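Local coordinates for diketoreductase (Acinetobacter baylyi, PDB 4DYD), which probably catalyses the NAD-dependent interconversion of (3S)-3-hydroxyacyl-CoA and 3-oxoacyl-CoA, a step of fatty acid beta-oxidation, at residues A[138-143]-A[154-159]. Sequence-based numbering, arbitrary orientation.
With NAD (nicotinamide-adenine-dinucleotide), chain B.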
ATOM      1  N   LYS A 138      -4.927  25.645 -22.646  1.00 46.85           N
ATOM      2  CA  LYS A 138      -5.803  25.901 -21.510  1.00 55.73           C
ATOM      3  C   LYS A 138      -6.537  24.639 -21.070  1.00 46.36           C
ATOM      4  O   LYS A 138      -7.553  24.717 -20.374  1.00 44.49           O
ATOM      5  CB  LYS A 138      -6.812  26.996 -21.856  1.00 54.40           C
ATOM      6  CG  LYS A 138      -6.180  28.345 -22.148  1.00 69.35           C
ATOM      7  CD  LYS A 138      -7.234  29.374 -22.507  1.00 68.25           C
ATOM      8  CE  LYS A 138      -6.618  30.748 -22.725  1.00 84.40           C
ATOM      9  NZ  LYS A 138      -5.969  31.267 -21.490  1.00 78.21           N
ATOM     10  N   PHE A 139      -6.028  23.479 -21.477  1.00 39.31           N
ATOM     11  CA  PHE A 139      -6.657  22.216 -21.123  1.00 43.85           C
ATOM     12  C   PHE A 139      -5.742  21.378 -20.248  1.00 49.96           C
ATOM     13  O   PHE A 139      -4.545  21.250 -20.516  1.00 51.69           O
ATOM     14  CB  PHE A 139      -7.035  21.421 -22.370  1.00 39.67           C
ATOM     15  CG  PHE A 139      -7.763  20.140 -22.072  1.00 42.57           C
ATOM     16  CD1 PHE A 139      -7.264  18.916 -22.509  1.00 39.61           C
ATOM     17  CD2 PHE A 139      -8.954  20.157 -21.352  1.00 36.14           C
ATOM     18  CE1 PHE A 139      -7.938  17.730 -22.236  1.00 48.64           C
ATOM     19  CE2 PHE A 139      -9.639  18.976 -21.073  1.00 39.45           C
ATOM     20  CZ  PHE A 139      -9.131  17.759 -21.514  1.00 45.30           C
ATOM     21  N   LEU A 140      -6.319  20.806 -19.201  1.00 43.36           N
ATOM     22  CA  LEU A 140      -5.588  19.943 -18.293  1.00 38.27           C
ATOM     23  C   LEU A 140      -6.561  19.111 -17.480  1.00 45.08           C
ATOM     24  O   LEU A 140      -7.777  19.298 -17.571  1.00 40.99           O
ATOM     25  CB  LEU A 140      -4.665  20.764 -17.387  1.00 38.76           C
ATOM     26  CG  LEU A 140      -5.235  21.944 -16.591  1.00 47.68           C
ATOM     27  CD1 LEU A 140      -6.372  21.520 -15.673  1.00 42.42           C
ATOM     28  CD2 LEU A 140      -4.119  22.596 -15.790  1.00 40.36           C
ATOM     29  N   ALA A 141      -6.027  18.179 -16.703  1.00 39.94           N
ATOM     30  CA  ALA A 141      -6.866  17.376 -15.832  1.00 42.72           C
ATOM     31  C   ALA A 141      -6.801  17.913 -14.410  1.00 42.34           C
ATOM     32  O   ALA A 141      -5.740  18.315 -13.926  1.00 38.38           O
ATOM     33  CB  ALA A 141      -6.445  15.913 -15.872  1.00 35.32           C
ATOM     34  N   LEU A 142      -7.960  17.944 -13.766  1.00 37.64           N
ATOM     35  CA  LEU A 142      -8.066  18.247 -12.347  1.00 37.08           C
ATOM     36  C   LEU A 142      -8.929  17.144 -11.760  1.00 37.29           C
ATOM     37  O   LEU A 142     -10.155  17.169 -11.894  1.00 37.79           O
ATOM     38  CB  LEU A 142      -8.738  19.605 -12.134  1.00 34.13           C
ATOM     39  CG  LEU A 142      -8.883  20.038 -10.673  1.00 37.78           C
ATOM     40  CD1 LEU A 142      -7.501  20.173 -10.042  1.00 41.04           C
ATOM     41  CD2 LEU A 142      -9.647  21.354 -10.579  1.00 32.76           C
ATOM     42  N   HIS A 143      -8.285  16.179 -11.113  1.00 33.14           N
ATOM     43  CA  HIS A 143      -8.936  14.928 -10.756  1.00 35.28           C
ATOM     44  C   HIS A 143      -9.208  14.830  -9.254  1.00 34.80           C
ATOM     45  O   HIS A 143      -8.284  14.870  -8.438  1.00 35.26           O
ATOM     46  CB  HIS A 143      -8.062  13.765 -11.237  1.00 29.95           C
ATOM     47  CG  HIS A 143      -8.638  12.416 -10.956  1.00 36.65           C
ATOM     48  ND1 HIS A 143      -8.058  11.529 -10.075  1.00 36.80           N
ATOM     49  CD2 HIS A 143      -9.744  11.801 -11.438  1.00 32.91           C
ATOM     50  CE1 HIS A 143      -8.783  10.425 -10.026  1.00 43.61           C
ATOM     51  NE2 HIS A 143      -9.811  10.565 -10.844  1.00 37.42           N
ATOM     52  N   ALA A 154      -6.455  16.980  -4.967  1.00 38.38           N
ATOM     53  CA  ALA A 154      -6.813  17.368  -6.321  1.00 40.02           C
ATOM     54  C   ALA A 154      -5.597  17.167  -7.205  1.00 33.83           C
ATOM     55  O   ALA A 154      -4.645  17.948  -7.156  1.00 39.59           O
ATOM     56  CB  ALA A 154      -7.288  18.814  -6.365  1.00 34.38           C
ATOM     57  N   GLU A 155      -5.625  16.101  -7.998  1.00 31.48           N
ATOM     58  CA  GLU A 155      -4.507  15.770  -8.875  1.00 32.56           C
ATOM     59  C   GLU A 155      -4.507  16.621 -10.142  1.00 35.65           C
ATOM     60  O   GLU A 155      -5.442  16.566 -10.945  1.00 40.97           O
ATOM     61  CB  GLU A 155      -4.524  14.277  -9.202  1.00 29.03           C
ATOM     62  CG  GLU A 155      -4.236  13.428  -7.968  1.00 39.04           C
ATOM     63  CD  GLU A 155      -4.425  11.940  -8.190  1.00 47.39           C
ATOM     64  OE1 GLU A 155      -5.501  11.538  -8.683  1.00 49.60           O
ATOM     65  OE2 GLU A 155      -3.489  11.172  -7.876  1.00 39.74           O
ATOM     66  N   VAL A 156      -3.451  17.412 -10.308  1.00 39.00           N
ATOM     67  CA  VAL A 156      -3.333  18.322 -11.443  1.00 41.47           C
ATOM     68  C   VAL A 156      -2.377  17.730 -12.476  1.00 38.68           C
ATOM     69  O   VAL A 156      -1.211  17.460 -12.181  1.00 36.53           O
ATOM     70  CB  VAL A 156      -2.808  19.700 -10.995  1.00 46.88           C
ATOM     71  CG1 VAL A 156      -2.798  20.673 -12.164  1.00 46.95           C
ATOM     72  CG2 VAL A 156      -3.651  20.239  -9.853  1.00 37.55           C
ATOM     73  N   MET A 157      -2.876  17.520 -13.687  1.00 42.01           N
ATOM     74  CA  MET A 157      -2.093  16.832 -14.702  1.00 40.80           C
ATOM     75  C   MET A 157      -2.430  17.389 -16.084  1.00 45.33           C
ATOM     76  O   MET A 157      -3.556  17.245 -16.564  1.00 38.33           O
ATOM     77  CB  MET A 157      -2.394  15.332 -14.637  1.00 38.69           C
ATOM     78  CG  MET A 157      -1.529  14.452 -15.519  1.00 34.81           C
ATOM     79  SD  MET A 157      -1.965  12.706 -15.363  1.00 42.85           S
ATOM     80  CE  MET A 157      -3.567  12.705 -16.158  1.00 50.47           C
ATOM     81  N   GLY A 158      -1.454  18.036 -16.714  1.00 46.49           N
ATOM     82  CA  GLY A 158      -1.681  18.594 -18.036  1.00 47.73           C
ATOM     83  C   GLY A 158      -1.062  17.781 -19.157  1.00 51.20           C
ATOM     84  O   GLY A 158      -0.588  16.664 -18.937  1.00 40.18           O
ATOM     85  N   THR A 159      -1.078  18.337 -20.365  1.00 54.47           N
ATOM     86  CA  THR A 159      -0.408  17.723 -21.508  1.00 54.08           C
ATOM     87  C   THR A 159       0.859  18.523 -21.777  1.00 47.93           C
ATOM     88  O   THR A 159       1.107  19.535 -21.118  1.00 44.47           O
ATOM     89  CB  THR A 159      -1.278  17.794 -22.783  1.00 47.24           C
ATOM     90  OG1 THR A 159      -1.464  19.166 -23.153  1.00 44.30           O
ATOM     91  CG2 THR A 159      -2.641  17.164 -22.537  1.00 50.74           C
TER
HETATM   92  PA  NAD B 301     -21.956  10.555 -12.680  1.00 52.66           P
HETATM   93  O1A NAD B 301     -22.813   9.725 -11.805  1.00 69.56           O
HETATM   94  O2A NAD B 301     -21.163   9.898 -13.743  1.00 71.13           O
HETATM   95  O5B NAD B 301     -22.851  11.718 -13.344  1.00 59.52           O
HETATM   96  C5B NAD B 301     -22.614  12.152 -14.688  1.00 45.44           C
HETATM   97  C4B NAD B 301     -23.183  13.561 -14.872  1.00 53.39           C
HETATM   98  O4B NAD B 301     -23.065  13.928 -16.261  1.00 60.69           O
HETATM   99  C3B NAD B 301     -24.677  13.543 -14.586  1.00 55.18           C
HETATM  100  O3B NAD B 301     -25.119  14.878 -14.301  1.00 47.74           O
HETATM  101  C2B NAD B 301     -25.213  13.112 -15.937  1.00 65.36           C
HETATM  102  O2B NAD B 301     -26.604  13.447 -16.042  1.00 54.59           O
HETATM  103  C1B NAD B 301     -24.403  14.096 -16.757  1.00 50.90           C
HETATM  104  N9A NAD B 301     -24.527  13.882 -18.216  1.00104.30           N
HETATM  105  C8A NAD B 301     -24.994  12.789 -18.812  1.00 68.30           C
HETATM  106  N7A NAD B 301     -24.883  12.965 -20.125  1.00 56.00           N
HETATM  107  C5A NAD B 301     -24.355  14.168 -20.341  1.00 90.56           C
HETATM  108  C6A NAD B 301     -24.101  14.825 -21.469  1.00 79.85           C
HETATM  109  N6A NAD B 301     -24.412  14.199 -22.601  1.00170.81           N
HETATM  110  N1A NAD B 301     -23.618  16.075 -21.468  1.00 96.34           N
HETATM  111  C2A NAD B 301     -23.374  16.703 -20.242  1.00 67.25           C
HETATM  112  N3A NAD B 301     -23.649  15.982 -19.073  1.00 78.37           N
HETATM  113  C4A NAD B 301     -24.131  14.735 -19.157  1.00 76.92           C
HETATM  114  O3  NAD B 301     -20.946  11.382 -11.740  1.00116.92           O
HETATM  115  PN  NAD B 301     -19.421  10.894 -11.575  1.00 71.77           P
HETATM  116  O1N NAD B 301     -19.334   9.457 -11.915  1.00 88.86           O
HETATM  117  O2N NAD B 301     -18.914  11.344 -10.259  1.00200.68           O
HETATM  118  O5D NAD B 301     -18.666  11.729 -12.727  1.00 75.93           O
HETATM  119  C5D NAD B 301     -17.997  11.039 -13.786  1.00 67.74           C
HETATM  120  C4D NAD B 301     -16.812  11.880 -14.266  1.00 64.47           C
HETATM  121  O4D NAD B 301     -15.986  12.153 -13.119  1.00 61.71           O
HETATM  122  C3D NAD B 301     -15.944  11.014 -15.162  1.00 72.89           C
HETATM  123  O3D NAD B 301     -14.936  11.810 -15.804  1.00 83.70           O
HETATM  124  C2D NAD B 301     -15.310  10.129 -14.107  1.00 86.21           C
HETATM  125  O2D NAD B 301     -14.145   9.474 -14.630  1.00 62.44           O
HETATM  126  C1D NAD B 301     -14.891  11.221 -13.139  1.00 86.86           C
HETATM  127  N1N NAD B 301     -14.525  10.701 -11.802  1.00 60.01           N
HETATM  128  C2N NAD B 301     -15.416   9.884 -11.095  1.00 73.00           C
HETATM  129  C3N NAD B 301     -15.023   9.307  -9.892  1.00 95.08           C
HETATM  130  C7N NAD B 301     -15.938   8.585  -9.133  1.00162.82           C
HETATM  131  O7N NAD B 301     -15.632   8.142  -8.026  1.00 63.39           O
HETATM  132  N7N NAD B 301     -17.144   8.455  -9.675  1.00 67.40           N
HETATM  133  C4N NAD B 301     -13.745   9.541  -9.395  1.00 89.95           C
HETATM  134  C5N NAD B 301     -12.864  10.372 -10.078  1.00 55.51           C
HETATM  135  C6N NAD B 301     -13.250  10.954 -11.281  1.00 53.06           C
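H143 and E155 face each other in the hairpin of strands 139-143 and 153-158, where the Rossmann-type sheet of the NAD-binding domain passes from its parallel strands to an antiparallel one. They illustrate how a hydrogen-bonded antiparallel pair can set two polar side chains next to each other on one sheet face, here the face that also carries A141 and M157. With CG of H143 anti to its own N (chi1 -179°) and CG of E155 swung to the side of its own N (chi1 -67°), the chain extended beyond it, ring and carboxylate arrive level, their planes 31° apart. ND1 then donates in the ring plane to OE1 of E155 at 2.9 Å, almost in line with the C-O bond of that oxygen; with the bond from NE2 to OG of the NAD-binding S122 and the stacked ring of Y191, this helps to fix the rotation of the imidazole. The carboxylate is itself steadied by the backbone amides of V192 and L193 at OE2.

On the other face the packing is apolar: CD1 of L142 touches both CG2 of V156 and CB of A154, 3.9 Å from each, beneath helix 164-176. Two reciprocal pairs of backbone bonds, H143 with E155 and A141 with M157, hold the strands in step.

H143 is predicted to be important for catalysis, and its NE2 lies 3.2 Å from C5N of the obliquely approaching nicotinamide ring.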